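Autolysin E (Staphylococcus aureus, PDB 4PIA) probably hydrolyses glycosidic bonds in the NAG-NAM glycan strands of bacterial peptidoglycan, as an autolytic glycosidase of the lysozyme clan. Local coordinates at residues Gln25-Asp30 against Ser196-Ala201; Asp53-Asp58 against Lys203-Met208; Ser103-Glu108 against Asn129-Gly134. One frame throughout, in Å; residues are numbered along the deposited sequence. Where two conformers were deposited one is given.

How the interactions relate
From the N terminus, the chain first lays down 25-30, which waits some 165 residues for 196-201 to close interaction 1 beside the hairpin of strands 26-29 and 32-35. Before that happens, 53-58 passes by; it is met later by 203-208, so interactions 1 and 2 cross, and both use helix 200-215. Interaction 3, between helix 98-108 and the loop 129-134, closes a short loop nested inside both. The three also touch one another: Lys203 forms salt bridges with Asp197 and Glu28, Trp200 packs on His104, and Met208 and Leu207 lie on Ser103. Helix 200-215 thus joins the N-terminal hairpin, the 53-58 turn and helix 98-108.

Interaction 1: Gln25-Asp30 against Ser196-Ala201; sequences QTKEED and SDIRWA
Thr26 and Asp197 form a single parallel beta bridge, where the start of strand 26-29 meets the loop that leads into helix 200-215. Thr26 supplies both backbone bonds: its N donates to Ser196 O at 2.8 Å, and its O accepts from Ile198 N at 2.9 Å. Bonding in this way to the residues before and after Asp197 is the parallel pattern. Strand 32-35 pairs with strand 26-29 through bonds such as that of Lys27 with Val34, and the loop adds one bridge to the edge of strand 26-29 not paired with strand 32-35.

Thr26 OG1 lies alongside the partner chain, 3.4 Å from Asp197 CA. Ile198 is wedged over the strand on the flank of Gln25 and Lys27: CG1 and CG2 straddle the Thr26 carbonyl, while CD1 reaches Lys27 CB at 4.0 Å. With chi1 at 71°, CG1 sits between backbone N and carbonyl carbon, which directs that longer branch to Lys27. Glu40 and Ala44 of helix 38-45 also pack on Ile198.

One water is shared by Glu28 N and Asp197 OD1, at 2.7 Å from the latter. OD1 takes Arg199 N as well, at 2.9 Å, whereas OD2 is paired with Lys203. The result is an Asx turn within a type I beta turn, Asp197 to Trp200, with Arg199 as N-cap of helix 200-215.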
# COMPACT_ATOMS: atom_id res chain seq x y z
N GLN A 25 -4.14 -15.67 3.51
CA GLN A 25 -4.24 -15.05 2.21
C GLN A 25 -5.73 -15.02 1.95
O GLN A 25 -6.40 -16.06 2.02
CB GLN A 25 -3.50 -15.83 1.14
CG GLN A 25 -2.06 -16.30 1.51
CD GLN A 25 -0.90 -15.45 1.01
OE1 GLN A 25 0.27 -15.92 0.99
NE2 GLN A 25 -1.12 -14.28 0.65
N THR A 26 -6.24 -13.85 1.56
CA THR A 26 -7.69 -13.62 1.44
C THR A 26 -8.13 -13.16 0.06
O THR A 26 -7.32 -12.67 -0.75
CB THR A 26 -8.20 -12.70 2.48
OG1 THR A 26 -7.58 -11.41 2.36
CG2 THR A 26 -7.97 -13.29 3.88
N LYS A 27 -9.43 -13.33 -0.22
CA LYS A 27 -10.00 -12.90 -1.49
C LYS A 27 -11.43 -12.41 -1.23
O LYS A 27 -12.06 -12.86 -0.28
CB LYS A 27 -10.02 -14.07 -2.49
CG LYS A 27 -10.56 -13.75 -3.87
CD LYS A 27 -10.84 -14.98 -4.70
CE LYS A 27 -11.69 -14.60 -5.92
NZ LYS A 27 -11.34 -15.42 -7.11
N GLU A 28 -11.89 -11.45 -2.01
CA GLU A 28 -13.26 -10.92 -1.87
C GLU A 28 -14.20 -11.82 -2.66
O GLU A 28 -13.98 -12.08 -3.85
CB GLU A 28 -13.30 -9.45 -2.35
CG GLU A 28 -14.24 -8.52 -1.59
CD GLU A 28 -13.76 -7.05 -1.63
OE1 GLU A 28 -13.01 -6.68 -2.57
OE2 GLU A 28 -14.15 -6.26 -0.72
N GLU A 29 -15.22 -12.30 -1.97
CA GLU A 29 -16.28 -13.10 -2.56
C GLU A 29 -17.58 -12.86 -1.79
O GLU A 29 -17.56 -12.74 -0.58
CB GLU A 29 -15.91 -14.58 -2.51
CG GLU A 29 -15.28 -15.08 -3.79
CD GLU A 29 -14.64 -16.43 -3.61
OE1 GLU A 29 -15.17 -17.24 -2.81
OE2 GLU A 29 -13.60 -16.68 -4.27
N ASP A 30 -18.70 -12.83 -2.52
CA ASP A 30 -20.05 -12.67 -1.92
C ASP A 30 -20.10 -11.50 -0.94
O ASP A 30 -20.69 -11.61 0.14
CB ASP A 30 -20.52 -13.96 -1.20
CG ASP A 30 -20.50 -15.20 -2.09
OD1 ASP A 30 -20.82 -15.12 -3.31
OD2 ASP A 30 -20.14 -16.27 -1.56
N SER A 196 -2.97 -9.23 3.22
CA SER A 196 -3.47 -10.57 2.95
C SER A 196 -4.32 -10.69 1.70
O SER A 196 -4.39 -11.75 1.10
CB SER A 196 -4.26 -11.11 4.14
OG SER A 196 -3.44 -11.31 5.26
N ASP A 197 -4.97 -9.57 1.28
CA ASP A 197 -5.82 -9.58 0.10
C ASP A 197 -4.95 -9.92 -1.11
O ASP A 197 -4.02 -9.17 -1.44
CB ASP A 197 -6.47 -8.21 -0.10
CG ASP A 197 -7.33 -8.12 -1.31
OD1 ASP A 197 -7.53 -9.03 -2.08
OD2 ASP A 197 -7.85 -6.95 -1.43
N ILE A 198 -5.22 -11.03 -1.78
CA ILE A 198 -4.50 -11.44 -2.96
C ILE A 198 -4.58 -10.46 -4.15
O ILE A 198 -3.78 -10.55 -5.07
CB ILE A 198 -4.83 -12.87 -3.39
CG1 ILE A 198 -6.24 -13.01 -3.96
CG2 ILE A 198 -4.54 -13.87 -2.29
CD1 ILE A 198 -6.56 -14.42 -4.41
N ARG A 199 -5.60 -9.58 -4.12
CA ARG A 199 -5.69 -8.53 -5.16
C ARG A 199 -5.39 -7.12 -4.62
O ARG A 199 -5.67 -6.12 -5.30
CB ARG A 199 -7.02 -8.59 -5.95
CG ARG A 199 -7.16 -9.86 -6.80
CD ARG A 199 -8.41 -9.88 -7.65
NE ARG A 199 -8.38 -8.84 -8.66
CZ ARG A 199 -7.76 -8.90 -9.83
NH1 ARG A 199 -7.08 -9.97 -10.21
NH2 ARG A 199 -7.82 -7.85 -10.61
N TRP A 200 -4.68 -7.03 -3.49
CA TRP A 200 -4.26 -5.74 -2.95
C TRP A 200 -3.51 -4.89 -3.98
O TRP A 200 -3.77 -3.69 -4.13
CB TRP A 200 -3.34 -5.95 -1.73
CG TRP A 200 -2.75 -4.76 -1.12
CD1 TRP A 200 -3.31 -3.94 -0.14
CD2 TRP A 200 -1.43 -4.20 -1.36
NE1 TRP A 200 -2.41 -2.97 0.23
CE2 TRP A 200 -1.26 -3.12 -0.49
CE3 TRP A 200 -0.39 -4.53 -2.21
CZ2 TRP A 200 -0.11 -2.32 -0.52
CZ3 TRP A 200 0.73 -3.81 -2.20
CH2 TRP A 200 0.88 -2.71 -1.37
N ALA A 201 -2.55 -5.49 -4.67
CA ALA A 201 -1.75 -4.74 -5.65
C ALA A 201 -2.58 -4.33 -6.81
O ALA A 201 -2.42 -3.22 -7.34
CB ALA A 201 -0.54 -5.57 -6.08
O HOH W 1 -9.72 -9.93 -3.33

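Interaction 2: Asp53-Asp58 against Lys203-Met208; sequences DMKYMD and KIAKLM
Met54 and Ala205 meet where a short 3-10 turn, 54-56, is laid against the side of helix 200-215, a buried, largely apolar piece of packing in this mainly helical, lysozyme-clan protein. No hydrogen bond crosses the contact.

Met54 does most of the work. Its CB starts 3.8 Å from Ala205 CB, methyl against methylene at the place where the two backbones come nearest. The next atom, CG, lies over the helix backbone, 3.6 Å from Ala205 O. From there the chain climbs to the next turn of the helix: SD comes to 3.8 Å from Met208 CB and 4.0 Å from Met208 CE, so the sulfur rests against Met208, touching both its CB and its CE. A chi1 of -75° sets CG beside the backbone N, and the turn at chi2, -73°, runs the thioether along the helix instead of straight out across it. The sulfur is the last atom to meet 203-208 before the chain bends again at chi3. Tyr212 and Lys219 add further packing to the same side chain.

Lys55 touches only with its stem. CG lies 3.7 Å from Ala205 CB, so that methyl is met by Met54 CB and Lys55 CG together, and the amine goes on to a salt bridge with Asp202. Its CB meanwhile sits over the centre of the Tyr56 ring. Leu179, from helix 179-184, packs on both Ala205 and Met208, while Tyr100 and Ser103 of helix 98-108 meet Met208 as well.

Met57 follows the turn with an extended chain bent only at its last torsion. The contact finishes methyl to methyl, with Met57 CE 3.9 Å from Met208 CE.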
# COMPACT_ATOMS: atom_id res chain seq x y z
N ASP A 53 1.24 -2.70 -16.33
CA ASP A 53 2.37 -3.08 -15.50
C ASP A 53 2.57 -2.12 -14.35
O ASP A 53 3.70 -2.05 -13.81
CB ASP A 53 3.68 -3.20 -16.28
CG ASP A 53 3.70 -4.30 -17.35
OD1 ASP A 53 3.38 -5.48 -17.11
OD2 ASP A 53 4.18 -3.95 -18.45
N MET A 54 1.55 -1.40 -13.90
CA MET A 54 1.69 -0.50 -12.77
C MET A 54 2.08 -1.29 -11.51
O MET A 54 2.76 -0.72 -10.65
CB MET A 54 0.40 0.29 -12.36
CG MET A 54 -0.13 1.46 -13.13
SD MET A 54 0.95 2.91 -12.86
CE MET A 54 1.69 2.50 -14.35
N LYS A 55 1.69 -2.56 -11.36
CA LYS A 55 2.10 -3.40 -10.21
C LYS A 55 3.59 -3.62 -10.16
O LYS A 55 4.14 -3.99 -9.12
CB LYS A 55 1.45 -4.79 -10.31
CG LYS A 55 -0.07 -4.80 -10.16
CD LYS A 55 -0.60 -6.20 -9.87
CE LYS A 55 -0.36 -7.24 -10.98
NZ LYS A 55 -1.15 -8.46 -10.60
N TYR A 56 4.25 -3.48 -11.33
CA TYR A 56 5.66 -3.77 -11.46
C TYR A 56 6.52 -2.55 -11.62
O TYR A 56 7.72 -2.64 -11.89
CB TYR A 56 5.85 -4.74 -12.66
CG TYR A 56 4.99 -5.96 -12.59
CD1 TYR A 56 5.21 -6.92 -11.64
CD2 TYR A 56 3.91 -6.14 -13.43
CE1 TYR A 56 4.40 -8.00 -11.51
CE2 TYR A 56 3.11 -7.25 -13.34
CZ TYR A 56 3.36 -8.19 -12.39
OH TYR A 56 2.50 -9.29 -12.32
N MET A 57 5.93 -1.36 -11.43
CA MET A 57 6.60 -0.11 -11.64
C MET A 57 7.20 0.45 -10.35
O MET A 57 6.52 0.53 -9.30
CB MET A 57 5.61 0.94 -12.20
CG MET A 57 6.29 2.22 -12.62
SD MET A 57 5.11 3.56 -12.96
CE MET A 57 4.62 3.88 -11.29
N ASP A 58 8.43 0.90 -10.40
CA ASP A 58 9.08 1.52 -9.26
C ASP A 58 8.26 2.71 -8.78
O ASP A 58 7.99 3.63 -9.60
CB ASP A 58 10.47 1.98 -9.75
CG ASP A 58 11.31 2.59 -8.72
OD1 ASP A 58 10.94 2.86 -7.58
OD2 ASP A 58 12.49 2.88 -9.10
N LYS A 203 -5.76 -3.61 -6.98
CA LYS A 203 -6.70 -2.52 -6.67
C LYS A 203 -5.97 -1.19 -6.73
O LYS A 203 -6.47 -0.20 -7.30
CB LYS A 203 -7.35 -2.76 -5.32
CG LYS A 203 -8.32 -3.92 -5.34
CD LYS A 203 -8.71 -4.35 -3.94
CE LYS A 203 -9.67 -5.53 -4.04
NZ LYS A 203 -10.08 -5.94 -2.67
N ILE A 204 -4.79 -1.13 -6.13
CA ILE A 204 -4.05 0.13 -6.08
C ILE A 204 -3.57 0.47 -7.49
O ILE A 204 -3.63 1.62 -7.94
CB ILE A 204 -2.90 0.02 -5.05
CG1 ILE A 204 -3.45 -0.18 -3.65
CG2 ILE A 204 -2.03 1.28 -5.15
CD1 ILE A 204 -2.38 -0.57 -2.65
N ALA A 205 -3.03 -0.51 -8.22
CA ALA A 205 -2.50 -0.32 -9.59
C ALA A 205 -3.58 0.20 -10.53
O ALA A 205 -3.29 1.02 -11.42
CB ALA A 205 -1.92 -1.63 -10.11
N LYS A 206 -4.83 -0.26 -10.37
CA LYS A 206 -5.90 0.16 -11.30
C LYS A 206 -6.14 1.64 -11.11
O LYS A 206 -6.27 2.39 -12.08
CB LYS A 206 -7.17 -0.61 -10.99
CG LYS A 206 -8.28 -0.25 -11.97
CD LYS A 206 -9.53 -1.09 -11.77
CE LYS A 206 -10.37 -0.65 -10.59
NZ LYS A 206 -10.68 0.78 -10.51
N LEU A 207 -6.14 2.13 -9.89
CA LEU A 207 -6.34 3.56 -9.66
C LEU A 207 -5.16 4.32 -10.15
O LEU A 207 -5.26 5.41 -10.74
CB LEU A 207 -6.57 3.94 -8.19
CG LEU A 207 -7.81 3.39 -7.50
CD1 LEU A 207 -7.98 4.05 -6.13
CD2 LEU A 207 -9.05 3.55 -8.34
N MET A 208 -3.95 3.82 -9.91
CA MET A 208 -2.76 4.50 -10.39
C MET A 208 -2.77 4.63 -11.88
O MET A 208 -2.43 5.72 -12.42
CB MET A 208 -1.50 3.73 -10.02
CG MET A 208 -1.17 3.83 -8.54
SD MET A 208 0.31 2.85 -8.13
CE MET A 208 1.47 3.82 -8.97

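Interaction 3: Ser103-Glu108 against Asn129-Gly134; sequences SHALVE and NFFGIG
Between Glu108 and Gly132 a bound water is gripped by three groups. Gly132 N donates to it at 2.8 Å, while Glu108 OE1 at 3.2 Å and Asn129 O lie in position to accept from it, though not all acceptors in reach can be served at once. The water ties the last residue of helix 98-108 to the loop. Glu108 also covers the loop backbone: its chain bends at chi2, and CG comes to 3.5 Å from Gly132 N.

One helical turn earlier, His104 and Phe131 make an edge-to-face (T-shaped) stack with planes at 83°. Phe131 CD1 points at one face of the imidazole, toward its rim, 3.8 Å from His104 CG. The His104 ring swings away from its own backbone N (chi1 -175°), toward the loop, and a hydrogen bond between ND1 and Tyr100 OH helps to set its rotation. Further round the phenyl, CE1 meets Ala105 CB at 3.7 Å.

Phe130 O, buried without a hydrogen-bond partner in the model, meets carbon: Ala105 CA, at 3.5 Å in a fairly straight CA-H...O contact, and Glu108 CB at 3.4 Å. The loop holds its own shape through Asn129, whose OD1 accepts from Ile133 N and, weakly, Phe131 N, while ND2 returns a bond to Ile133 O.

A glutamate at the C-terminal end of a helix is consistent with the lysozyme clan, where the catalytic acid sits there; for Glu108 this is only inferred. Phe130 packs on helix 156-172, Trp200 and Ile204 of helix 200-215 lie against His104, and the loop runs from strand 125-127 toward helix 138-143.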
# COMPACT_ATOMS: atom_id res chain seq x y z
N SER A 103 -3.43 6.71 -4.30
CA SER A 103 -4.19 5.51 -4.72
C SER A 103 -4.26 4.54 -3.56
O SER A 103 -5.33 3.93 -3.34
CB SER A 103 -3.60 4.90 -5.97
OG SER A 103 -3.58 5.82 -7.05
N HIS A 104 -3.18 4.31 -2.85
CA HIS A 104 -3.17 3.38 -1.71
C HIS A 104 -4.16 3.90 -0.65
O HIS A 104 -5.01 3.13 -0.15
CB HIS A 104 -1.74 3.29 -1.21
CG HIS A 104 -1.54 2.30 -0.12
ND1 HIS A 104 -0.30 1.93 0.32
CD2 HIS A 104 -2.43 1.57 0.59
CE1 HIS A 104 -0.43 1.02 1.27
NE2 HIS A 104 -1.71 0.79 1.45
N ALA A 105 -4.10 5.19 -0.34
CA ALA A 105 -5.02 5.74 0.69
C ALA A 105 -6.44 5.60 0.23
O ALA A 105 -7.33 5.29 1.08
CB ALA A 105 -4.68 7.18 0.94
N LEU A 106 -6.74 5.81 -1.02
CA LEU A 106 -8.16 5.72 -1.48
C LEU A 106 -8.66 4.32 -1.41
O LEU A 106 -9.85 4.10 -1.04
CB LEU A 106 -8.28 6.24 -2.86
CG LEU A 106 -8.10 7.74 -3.04
CD1 LEU A 106 -8.03 8.17 -4.51
CD2 LEU A 106 -9.20 8.59 -2.37
N VAL A 107 -7.85 3.33 -1.75
CA VAL A 107 -8.31 1.95 -1.62
C VAL A 107 -8.55 1.66 -0.16
O VAL A 107 -9.66 1.15 0.21
CB VAL A 107 -7.33 0.96 -2.26
CG1 VAL A 107 -7.86 -0.46 -2.00
CG2 VAL A 107 -7.24 1.19 -3.74
N GLU A 108 -7.60 1.95 0.71
CA GLU A 108 -7.67 1.55 2.11
C GLU A 108 -8.80 2.20 2.86
O GLU A 108 -9.46 1.54 3.70
CB GLU A 108 -6.34 1.88 2.80
CG GLU A 108 -6.26 1.55 4.25
CD GLU A 108 -6.43 0.07 4.59
OE1 GLU A 108 -7.01 -0.15 5.69
OE2 GLU A 108 -5.98 -0.81 3.82
N ASN A 129 -5.34 6.51 10.50
CA ASN A 129 -4.44 5.56 9.77
C ASN A 129 -5.08 5.32 8.43
O ASN A 129 -6.16 4.81 8.31
CB ASN A 129 -4.38 4.25 10.58
CG ASN A 129 -3.33 3.25 10.08
OD1 ASN A 129 -2.93 3.24 8.90
ND2 ASN A 129 -2.85 2.42 11.00
N PHE A 130 -4.39 5.80 7.39
CA PHE A 130 -4.92 5.73 6.04
C PHE A 130 -4.29 4.67 5.12
O PHE A 130 -4.60 4.61 3.94
CB PHE A 130 -4.85 7.10 5.35
CG PHE A 130 -5.59 8.21 6.08
CD1 PHE A 130 -6.78 7.99 6.73
CD2 PHE A 130 -5.09 9.51 6.07
CE1 PHE A 130 -7.44 9.03 7.40
CE2 PHE A 130 -5.76 10.54 6.68
CZ PHE A 130 -6.91 10.31 7.35
N PHE A 131 -3.40 3.88 5.69
CA PHE A 131 -2.63 2.90 4.89
C PHE A 131 -2.65 1.50 5.45
O PHE A 131 -1.79 0.71 5.04
CB PHE A 131 -1.22 3.44 4.65
CG PHE A 131 -1.18 4.80 3.99
CD1 PHE A 131 -1.28 4.95 2.61
CD2 PHE A 131 -1.05 5.92 4.76
CE1 PHE A 131 -1.28 6.19 2.03
CE2 PHE A 131 -1.05 7.17 4.19
CZ PHE A 131 -1.15 7.34 2.82
N GLY A 132 -3.51 1.20 6.40
CA GLY A 132 -3.51 -0.16 6.91
C GLY A 132 -2.26 -0.56 7.59
O GLY A 132 -1.84 -1.74 7.48
N ILE A 133 -1.60 0.34 8.30
CA ILE A 133 -0.35 0.08 8.97
C ILE A 133 -0.55 -0.37 10.38
O ILE A 133 -1.04 0.34 11.26
CB ILE A 133 0.55 1.31 8.92
CG1 ILE A 133 0.85 1.71 7.46
CG2 ILE A 133 1.81 1.03 9.70
CD1 ILE A 133 1.37 3.10 7.29
N GLY A 134 -0.13 -1.63 10.61
CA GLY A 134 -0.24 -2.22 11.96
C GLY A 134 -1.64 -2.49 12.39
O GLY A 134 -2.56 -2.51 11.59
O HOH W 2 -5.86 2.08 7.61